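Local coordinates for interphotoreceptor retinoid-binding protein (Xenopus laevis, PDB 1J7X) that probably carries retinoids through the matrix between photoreceptors and pigment epithelium, at residues E88-V101 / L125-I137. Numbering follows the deposited sequence.
Sequences EAMLQALVNTVFKV and LAPFIVNTVWEPI
L125 sets its CD2 methyl between L91 and V95, 3.8 Å from V95 CG2. F128, one turn on, is a knob among E88, L91, Q92 and V95: L91 CB lies over one face of its ring, 3.8 Å from the centroid, while E88 CG and Q92 OE1 come to its edge in plane. Its CG stands beside the backbone N, which carries the ring across to helix 88-98. I129 offers CG1 to V95 CG1 and CD1 to the ring of F99, whose other neighbours include F113. N131 ND2 donates an almost straight bond to Q92 OE1 (3.0 Å, 173°), the two amides turned well out of one plane. From the same amide, Q92 NE2 reaches F128 O at 3.2 Å, from above the carbonyl plane, and also N96 OD1 within its own helix; the bend at chi2 (65°) folds the chain back to both. With only a methyl group there, as in an alanine, N131 ND2 would probably lose its acceptor and F128 O one of its two donors. T132 OG1 donates to N96 OD1 (2.7 Å), and V101 CG2 lies against T132 O, 3.2 Å away. V133 CG2 packs on F99 CB, 3.8 Å away, and on V101, and I137 CG2 closes the row against V101 CG1. The helix axes pass 9.0 Å apart at -52°, with V95 a knob among L125, F128, I129 and T132. Helix 119-137 thus packs across helix 88-98 and the start of edge strand 100-104, and on strand 108-112, as the helix of the right-handed crossover from 108-112 to 142-146 in the beta-beta-alpha spiral of the ClpP/crotonase fold.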
ATOM      1  N   GLU A  88     -24.090  -0.889 -21.229  1.00 46.00           N
ATOM      2  CA  GLU A  88     -22.868  -1.635 -21.579  1.00 43.74           C
ATOM      3  C   GLU A  88     -21.878  -0.855 -22.473  1.00 42.23           C
ATOM      4  O   GLU A  88     -20.649  -1.018 -22.340  1.00 36.91           O
ATOM      5  CB  GLU A  88     -23.232  -2.961 -22.251  1.00 44.84           C
ATOM      6  CG  GLU A  88     -23.841  -3.987 -21.281  1.00 46.74           C
ATOM      7  CD  GLU A  88     -24.125  -5.345 -21.927  1.00 51.96           C
ATOM      8  OE1 GLU A  88     -24.237  -6.323 -21.175  1.00 53.22           O
ATOM      9  OE2 GLU A  88     -24.246  -5.446 -23.159  1.00 54.66           O
ATOM     10  N   ALA A  89     -22.387  -0.061 -23.433  1.00 39.86           N
ATOM     11  CA  ALA A  89     -21.475   0.704 -24.308  1.00 38.30           C
ATOM     12  C   ALA A  89     -20.673   1.711 -23.444  1.00 37.29           C
ATOM     13  O   ALA A  89     -19.442   1.891 -23.614  1.00 33.65           O
ATOM     14  CB  ALA A  89     -22.255   1.449 -25.338  1.00 38.54           C
HETATM   15  N   MSE A  90     -21.384   2.368 -22.534  1.00 35.94           N
HETATM   16  CA  MSE A  90     -20.715   3.341 -21.668  1.00 35.44           C
HETATM   17  C   MSE A  90     -19.725   2.682 -20.694  1.00 31.76           C
HETATM   18  O   MSE A  90     -18.657   3.224 -20.458  1.00 31.36           O
HETATM   19  CB  MSE A  90     -21.706   4.163 -20.884  1.00 36.62           C
HETATM   20  CG  MSE A  90     -22.392   5.221 -21.746  1.00 44.01           C
HETATM   21 SE   MSE A  90     -23.346   6.511 -20.660  1.00 47.67          SE
HETATM   22  CE  MSE A  90     -24.835   5.479 -20.376  1.00 43.67           C
ATOM     23  N   LEU A  91     -20.091   1.534 -20.135  1.00 28.80           N
ATOM     24  CA  LEU A  91     -19.187   0.820 -19.249  1.00 27.70           C
ATOM     25  C   LEU A  91     -17.917   0.467 -20.016  1.00 25.97           C
ATOM     26  O   LEU A  91     -16.839   0.637 -19.474  1.00 22.65           O
ATOM     27  CB  LEU A  91     -19.865  -0.465 -18.706  1.00 28.11           C
ATOM     28  CG  LEU A  91     -20.861  -0.225 -17.602  1.00 35.94           C
ATOM     29  CD1 LEU A  91     -21.628  -1.507 -17.194  1.00 37.66           C
ATOM     30  CD2 LEU A  91     -20.184   0.321 -16.422  1.00 38.98           C
ATOM     31  N   GLN A  92     -18.042  -0.110 -21.242  1.00 23.88           N
ATOM     32  CA  GLN A  92     -16.804  -0.501 -22.000  1.00 24.35           C
ATOM     33  C   GLN A  92     -15.987   0.747 -22.282  1.00 23.38           C
ATOM     34  O   GLN A  92     -14.769   0.743 -22.127  1.00 19.88           O
ATOM     35  CB  GLN A  92     -17.166  -1.214 -23.356  1.00 24.14           C
ATOM     36  CG  GLN A  92     -15.959  -1.695 -24.094  1.00 25.21           C
ATOM     37  CD  GLN A  92     -15.213  -2.801 -23.329  1.00 25.70           C
ATOM     38  OE1 GLN A  92     -15.727  -3.935 -23.193  1.00 19.88           O
ATOM     39  NE2 GLN A  92     -14.069  -2.405 -22.646  1.00 20.72           N
ATOM     40  N   ALA A  93     -16.676   1.852 -22.586  1.00 25.02           N
ATOM     41  CA  ALA A  93     -15.993   3.103 -22.895  1.00 25.74           C
ATOM     42  C   ALA A  93     -15.198   3.604 -21.656  1.00 23.45           C
ATOM     43  O   ALA A  93     -14.049   4.072 -21.807  1.00 22.98           O
ATOM     44  CB  ALA A  93     -16.994   4.144 -23.293  1.00 27.66           C
ATOM     45  N   LEU A  94     -15.820   3.528 -20.465  1.00 22.29           N
ATOM     46  CA  LEU A  94     -15.194   3.923 -19.220  1.00 20.87           C
ATOM     47  C   LEU A  94     -13.942   3.058 -18.932  1.00 20.98           C
ATOM     48  O   LEU A  94     -12.827   3.555 -18.635  1.00 18.82           O
ATOM     49  CB  LEU A  94     -16.178   3.761 -18.157  1.00 23.20           C
ATOM     50  CG  LEU A  94     -15.681   4.148 -16.727  1.00 23.78           C
ATOM     51  CD1 LEU A  94     -15.137   5.573 -16.734  1.00 25.51           C
ATOM     52  CD2 LEU A  94     -16.764   3.955 -15.684  1.00 26.70           C
ATOM     53  N   VAL A  95     -14.138   1.751 -19.047  1.00 19.37           N
ATOM     54  CA  VAL A  95     -13.048   0.806 -18.816  1.00 20.10           C
ATOM     55  C   VAL A  95     -11.901   1.186 -19.796  1.00 20.46           C
ATOM     56  O   VAL A  95     -10.703   1.145 -19.420  1.00 19.84           O
ATOM     57  CB  VAL A  95     -13.489  -0.628 -18.964  1.00 19.94           C
ATOM     58  CG1 VAL A  95     -12.270  -1.565 -19.122  1.00 24.59           C
ATOM     59  CG2 VAL A  95     -14.362  -1.018 -17.762  1.00 22.92           C
ATOM     60  N   ASN A  96     -12.264   1.546 -21.034  1.00 20.45           N
ATOM     61  CA  ASN A  96     -11.250   1.856 -22.056  1.00 22.03           C
ATOM     62  C   ASN A  96     -10.424   3.098 -21.713  1.00 22.37           C
ATOM     63  O   ASN A  96      -9.325   3.270 -22.188  1.00 23.09           O
ATOM     64  CB  ASN A  96     -11.880   2.042 -23.481  1.00 23.42           C
ATOM     65  CG  ASN A  96     -12.269   0.692 -24.167  1.00 29.40           C
ATOM     66  OD1 ASN A  96     -11.780  -0.352 -23.748  1.00 32.02           O
ATOM     67  ND2 ASN A  96     -13.251   0.721 -25.073  1.00 32.54           N
ATOM     68  N   THR A  97     -10.976   3.944 -20.916  1.00 20.47           N
ATOM     69  CA  THR A  97     -10.221   5.133 -20.514  1.00 22.13           C
ATOM     70  C   THR A  97      -9.527   4.982 -19.142  1.00 19.41           C
ATOM     71  O   THR A  97      -8.595   5.685 -18.846  1.00 20.77           O
ATOM     72  CB  THR A  97     -11.079   6.393 -20.462  1.00 24.59           C
ATOM     73  OG1 THR A  97     -12.181   6.205 -19.656  1.00 28.48           O
ATOM     74  CG2 THR A  97     -11.687   6.772 -21.777  1.00 26.83           C
ATOM     75  N   VAL A  98     -10.000   4.066 -18.309  1.00 19.17           N
ATOM     76  CA  VAL A  98      -9.387   3.784 -17.019  1.00 19.72           C
ATOM     77  C   VAL A  98      -8.113   3.002 -17.203  1.00 19.93           C
ATOM     78  O   VAL A  98      -7.117   3.213 -16.486  1.00 20.49           O
ATOM     79  CB  VAL A  98     -10.308   3.004 -16.071  1.00 19.31           C
ATOM     80  CG1 VAL A  98      -9.537   2.461 -14.873  1.00 18.20           C
ATOM     81  CG2 VAL A  98     -11.463   3.823 -15.667  1.00 21.13           C
ATOM     82  N   PHE A  99      -8.113   2.069 -18.128  1.00 20.14           N
ATOM     83  CA  PHE A  99      -6.926   1.189 -18.391  1.00 21.06           C
ATOM     84  C   PHE A  99      -6.342   1.429 -19.742  1.00 25.43           C
ATOM     85  O   PHE A  99      -7.046   1.218 -20.728  1.00 29.89           O
ATOM     86  CB  PHE A  99      -7.292  -0.262 -18.275  1.00 19.62           C
ATOM     87  CG  PHE A  99      -7.926  -0.667 -16.979  1.00 20.34           C
ATOM     88  CD1 PHE A  99      -7.116  -1.043 -15.886  1.00 19.01           C
ATOM     89  CD2 PHE A  99      -9.260  -0.623 -16.755  1.00 19.98           C
ATOM     90  CE1 PHE A  99      -7.693  -1.350 -14.754  1.00 20.95           C
ATOM     91  CE2 PHE A  99      -9.837  -0.980 -15.631  1.00 22.21           C
ATOM     92  CZ  PHE A  99      -9.042  -1.420 -14.593  1.00 24.74           C
ATOM     93  N   LYS A 100      -5.080   1.849 -19.835  1.00 22.69           N
ATOM     94  CA  LYS A 100      -4.350   2.048 -21.079  1.00 21.93           C
ATOM     95  C   LYS A 100      -3.483   0.832 -21.323  1.00 20.15           C
ATOM     96  O   LYS A 100      -2.602   0.504 -20.495  1.00 17.63           O
ATOM     97  CB  LYS A 100      -3.503   3.299 -20.984  1.00 24.19           C
ATOM     98  CG  LYS A 100      -2.498   3.516 -22.138  1.00 29.86           C
ATOM     99  CD  LYS A 100      -1.582   4.730 -21.841  1.00 38.51           C
ATOM    100  CE  LYS A 100      -0.783   5.164 -23.016  1.00 44.22           C
ATOM    101  NZ  LYS A 100       0.167   4.165 -23.518  1.00 49.62           N
ATOM    102  N   VAL A 101      -3.743   0.146 -22.428  1.00 17.14           N
ATOM    103  CA  VAL A 101      -3.031  -1.032 -22.758  1.00 18.67           C
ATOM    104  C   VAL A 101      -2.372  -0.888 -24.143  1.00 20.98           C
ATOM    105  O   VAL A 101      -3.131  -0.522 -25.100  1.00 20.31           O
ATOM    106  CB  VAL A 101      -3.961  -2.221 -22.801  1.00 20.03           C
ATOM    107  CG1 VAL A 101      -3.231  -3.498 -23.070  1.00 22.57           C
ATOM    108  CG2 VAL A 101      -4.731  -2.289 -21.491  1.00 23.33           C
ATOM    109  N   LEU A 125     -17.321  -3.705 -13.492  1.00 19.32           N
ATOM    110  CA  LEU A 125     -16.453  -3.478 -14.661  1.00 20.26           C
ATOM    111  C   LEU A 125     -15.743  -4.688 -15.169  1.00 20.61           C
ATOM    112  O   LEU A 125     -15.286  -4.699 -16.328  1.00 20.84           O
ATOM    113  CB  LEU A 125     -15.421  -2.418 -14.371  1.00 21.99           C
ATOM    114  CG  LEU A 125     -15.817  -1.084 -13.813  1.00 20.08           C
ATOM    115  CD1 LEU A 125     -14.593  -0.245 -13.557  1.00 22.62           C
ATOM    116  CD2 LEU A 125     -16.683  -0.396 -14.843  1.00 25.47           C
ATOM    117  N   ALA A 126     -15.747  -5.780 -14.397  1.00 19.74           N
ATOM    118  CA  ALA A 126     -14.949  -6.985 -14.774  1.00 20.04           C
ATOM    119  C   ALA A 126     -15.167  -7.508 -16.178  1.00 19.52           C
ATOM    120  O   ALA A 126     -14.191  -7.770 -16.828  1.00 20.70           O
ATOM    121  CB  ALA A 126     -15.161  -8.124 -13.781  1.00 19.92           C
ATOM    122  N   PRO A 127     -16.406  -7.650 -16.639  1.00 18.84           N
ATOM    123  CA  PRO A 127     -16.663  -8.181 -17.977  1.00 21.11           C
ATOM    124  C   PRO A 127     -15.996  -7.346 -19.081  1.00 20.83           C
ATOM    125  O   PRO A 127     -15.579  -7.854 -20.041  1.00 20.98           O
ATOM    126  CB  PRO A 127     -18.219  -8.143 -18.074  1.00 22.00           C
ATOM    127  CG  PRO A 127     -18.623  -8.280 -16.683  1.00 21.32           C
ATOM    128  CD  PRO A 127     -17.673  -7.428 -15.943  1.00 21.09           C
ATOM    129  N   PHE A 128     -15.876  -6.088 -18.853  1.00 18.90           N
ATOM    130  CA  PHE A 128     -15.314  -5.137 -19.842  1.00 19.12           C
ATOM    131  C   PHE A 128     -13.805  -5.127 -19.719  1.00 18.03           C
ATOM    132  O   PHE A 128     -13.126  -4.873 -20.759  1.00 19.13           O
ATOM    133  CB  PHE A 128     -15.931  -3.757 -19.593  1.00 19.48           C
ATOM    134  CG  PHE A 128     -17.495  -3.833 -19.607  1.00 19.99           C
ATOM    135  CD1 PHE A 128     -18.165  -3.970 -20.795  1.00 27.94           C
ATOM    136  CD2 PHE A 128     -18.194  -3.859 -18.459  1.00 25.19           C
ATOM    137  CE1 PHE A 128     -19.614  -4.067 -20.843  1.00 30.86           C
ATOM    138  CE2 PHE A 128     -19.632  -3.999 -18.450  1.00 26.82           C
ATOM    139  CZ  PHE A 128     -20.318  -4.098 -19.653  1.00 28.20           C
ATOM    140  N   ILE A 129     -13.302  -5.342 -18.490  1.00 16.46           N
ATOM    141  CA  ILE A 129     -11.865  -5.379 -18.277  1.00 18.44           C
ATOM    142  C   ILE A 129     -11.274  -6.572 -19.025  1.00 18.94           C
ATOM    143  O   ILE A 129     -10.103  -6.562 -19.561  1.00 20.03           O
ATOM    144  CB  ILE A 129     -11.492  -5.422 -16.789  1.00 17.02           C
ATOM    145  CG1 ILE A 129     -11.973  -4.168 -16.210  1.00 17.41           C
ATOM    146  CG2 ILE A 129      -9.965  -5.536 -16.699  1.00 17.34           C
ATOM    147  CD1 ILE A 129     -11.805  -4.182 -14.688  1.00 21.14           C
ATOM    148  N   VAL A 130     -12.100  -7.581 -19.184  1.00 17.56           N
ATOM    149  CA  VAL A 130     -11.649  -8.708 -19.995  1.00 21.38           C
ATOM    150  C   VAL A 130     -11.198  -8.299 -21.395  1.00 20.96           C
ATOM    151  O   VAL A 130     -10.167  -8.797 -21.927  1.00 20.82           O
ATOM    152  CB  VAL A 130     -12.747  -9.778 -20.138  1.00 22.13           C
ATOM    153  CG1 VAL A 130     -12.359 -10.803 -21.171  1.00 22.64           C
ATOM    154  CG2 VAL A 130     -13.059 -10.451 -18.794  1.00 25.78           C
ATOM    155  N   ASN A 131     -12.002  -7.430 -22.024  1.00 21.51           N
ATOM    156  CA  ASN A 131     -11.749  -6.993 -23.377  1.00 19.73           C
ATOM    157  C   ASN A 131     -10.603  -5.967 -23.418  1.00 21.81           C
ATOM    158  O   ASN A 131      -9.791  -5.971 -24.311  1.00 19.52           O
ATOM    159  CB  ASN A 131     -13.013  -6.300 -23.942  1.00 22.36           C
ATOM    160  CG  ASN A 131     -14.152  -7.263 -24.115  1.00 21.82           C
ATOM    161  OD1 ASN A 131     -13.911  -8.416 -24.482  1.00 21.65           O
ATOM    162  ND2 ASN A 131     -15.401  -6.800 -23.867  1.00 23.77           N
ATOM    163  N   THR A 132     -10.543  -5.059 -22.435  1.00 20.41           N
ATOM    164  CA  THR A 132      -9.507  -4.007 -22.482  1.00 20.44           C
ATOM    165  C   THR A 132      -8.119  -4.498 -22.052  1.00 19.23           C
ATOM    166  O   THR A 132      -7.090  -4.114 -22.619  1.00 18.99           O
ATOM    167  CB  THR A 132      -9.978  -2.897 -21.634  1.00 20.70           C
ATOM    168  OG1 THR A 132     -11.246  -2.438 -22.130  1.00 22.99           O
ATOM    169  CG2 THR A 132      -9.070  -1.613 -21.644  1.00 20.48           C
ATOM    170  N   VAL A 133      -8.083  -5.354 -21.094  1.00 16.88           N
ATOM    171  CA  VAL A 133      -6.789  -5.711 -20.482  1.00 17.15           C
ATOM    172  C   VAL A 133      -6.414  -7.143 -20.699  1.00 17.12           C
ATOM    173  O   VAL A 133      -5.510  -7.401 -21.410  1.00 17.98           O
ATOM    174  CB  VAL A 133      -6.796  -5.427 -18.991  1.00 17.51           C
ATOM    175  CG1 VAL A 133      -5.434  -5.834 -18.348  1.00 18.17           C
ATOM    176  CG2 VAL A 133      -7.095  -4.018 -18.758  1.00 17.41           C
ATOM    177  N   TRP A 134      -7.144  -8.095 -20.110  1.00 16.97           N
ATOM    178  CA  TRP A 134      -6.746  -9.452 -20.037  1.00 15.41           C
ATOM    179  C   TRP A 134      -6.552 -10.157 -21.395  1.00 18.02           C
ATOM    180  O   TRP A 134      -5.583 -10.846 -21.579  1.00 19.51           O
ATOM    181  CB  TRP A 134      -7.658 -10.245 -19.082  1.00 17.18           C
ATOM    182  CG  TRP A 134      -7.734  -9.530 -17.719  1.00 13.37           C
ATOM    183  CD1 TRP A 134      -8.833  -9.053 -17.135  1.00 16.90           C
ATOM    184  CD2 TRP A 134      -6.638  -9.182 -16.865  1.00 16.81           C
ATOM    185  NE1 TRP A 134      -8.506  -8.411 -15.952  1.00 18.00           N
ATOM    186  CE2 TRP A 134      -7.157  -8.524 -15.758  1.00 17.33           C
ATOM    187  CE3 TRP A 134      -5.240  -9.378 -16.946  1.00 18.83           C
ATOM    188  CZ2 TRP A 134      -6.337  -7.995 -14.778  1.00 18.65           C
ATOM    189  CZ3 TRP A 134      -4.433  -8.955 -15.917  1.00 21.10           C
ATOM    190  CH2 TRP A 134      -5.010  -8.245 -14.863  1.00 17.75           C
ATOM    191  N   GLU A 135      -7.476  -9.916 -22.299  1.00 17.43           N
ATOM    192  CA  GLU A 135      -7.363 -10.543 -23.642  1.00 17.85           C
ATOM    193  C   GLU A 135      -6.245  -9.935 -24.437  1.00 15.82           C
ATOM    194  O   GLU A 135      -5.404 -10.686 -24.884  1.00 18.36           O
ATOM    195  CB  GLU A 135      -8.689 -10.477 -24.385  1.00 18.75           C
ATOM    196  CG  GLU A 135      -8.454 -11.001 -25.884  1.00 21.36           C
ATOM    197  CD  GLU A 135      -7.930 -12.424 -26.033  1.00 21.58           C
ATOM    198  OE1 GLU A 135      -8.176 -13.293 -25.184  1.00 24.82           O
ATOM    199  OE2 GLU A 135      -7.245 -12.715 -27.113  1.00 25.45           O
ATOM    200  N   PRO A 136      -6.152  -8.633 -24.651  1.00 18.37           N
ATOM    201  CA  PRO A 136      -5.104  -8.086 -25.460  1.00 20.41           C
ATOM    202  C   PRO A 136      -3.631  -8.466 -25.021  1.00 21.17           C
ATOM    203  O   PRO A 136      -2.715  -8.653 -25.879  1.00 22.16           O
ATOM    204  CB  PRO A 136      -5.385  -6.584 -25.325  1.00 22.10           C
ATOM    205  CG  PRO A 136      -6.790  -6.495 -25.073  1.00 23.61           C
ATOM    206  CD  PRO A 136      -7.081  -7.539 -24.166  1.00 16.61           C
ATOM    207  N   ILE A 137      -3.352  -8.551 -23.702  1.00 19.09           N
ATOM    208  CA  ILE A 137      -1.966  -8.876 -23.252  1.00 19.37           C
ATOM    209  C   ILE A 137      -1.624 -10.337 -23.328  1.00 21.48           C
ATOM    210  O   ILE A 137      -0.499 -10.695 -23.167  1.00 18.41           O
ATOM    211  CB  ILE A 137      -1.735  -8.364 -21.791  1.00 17.00           C
ATOM    212  CG1 ILE A 137      -2.563  -9.089 -20.796  1.00 20.10           C
ATOM    213  CG2 ILE A 137      -1.972  -6.940 -21.697  1.00 18.62           C
ATOM    214  CD1 ILE A 137      -2.205  -8.692 -19.341  1.00 19.75           C
TER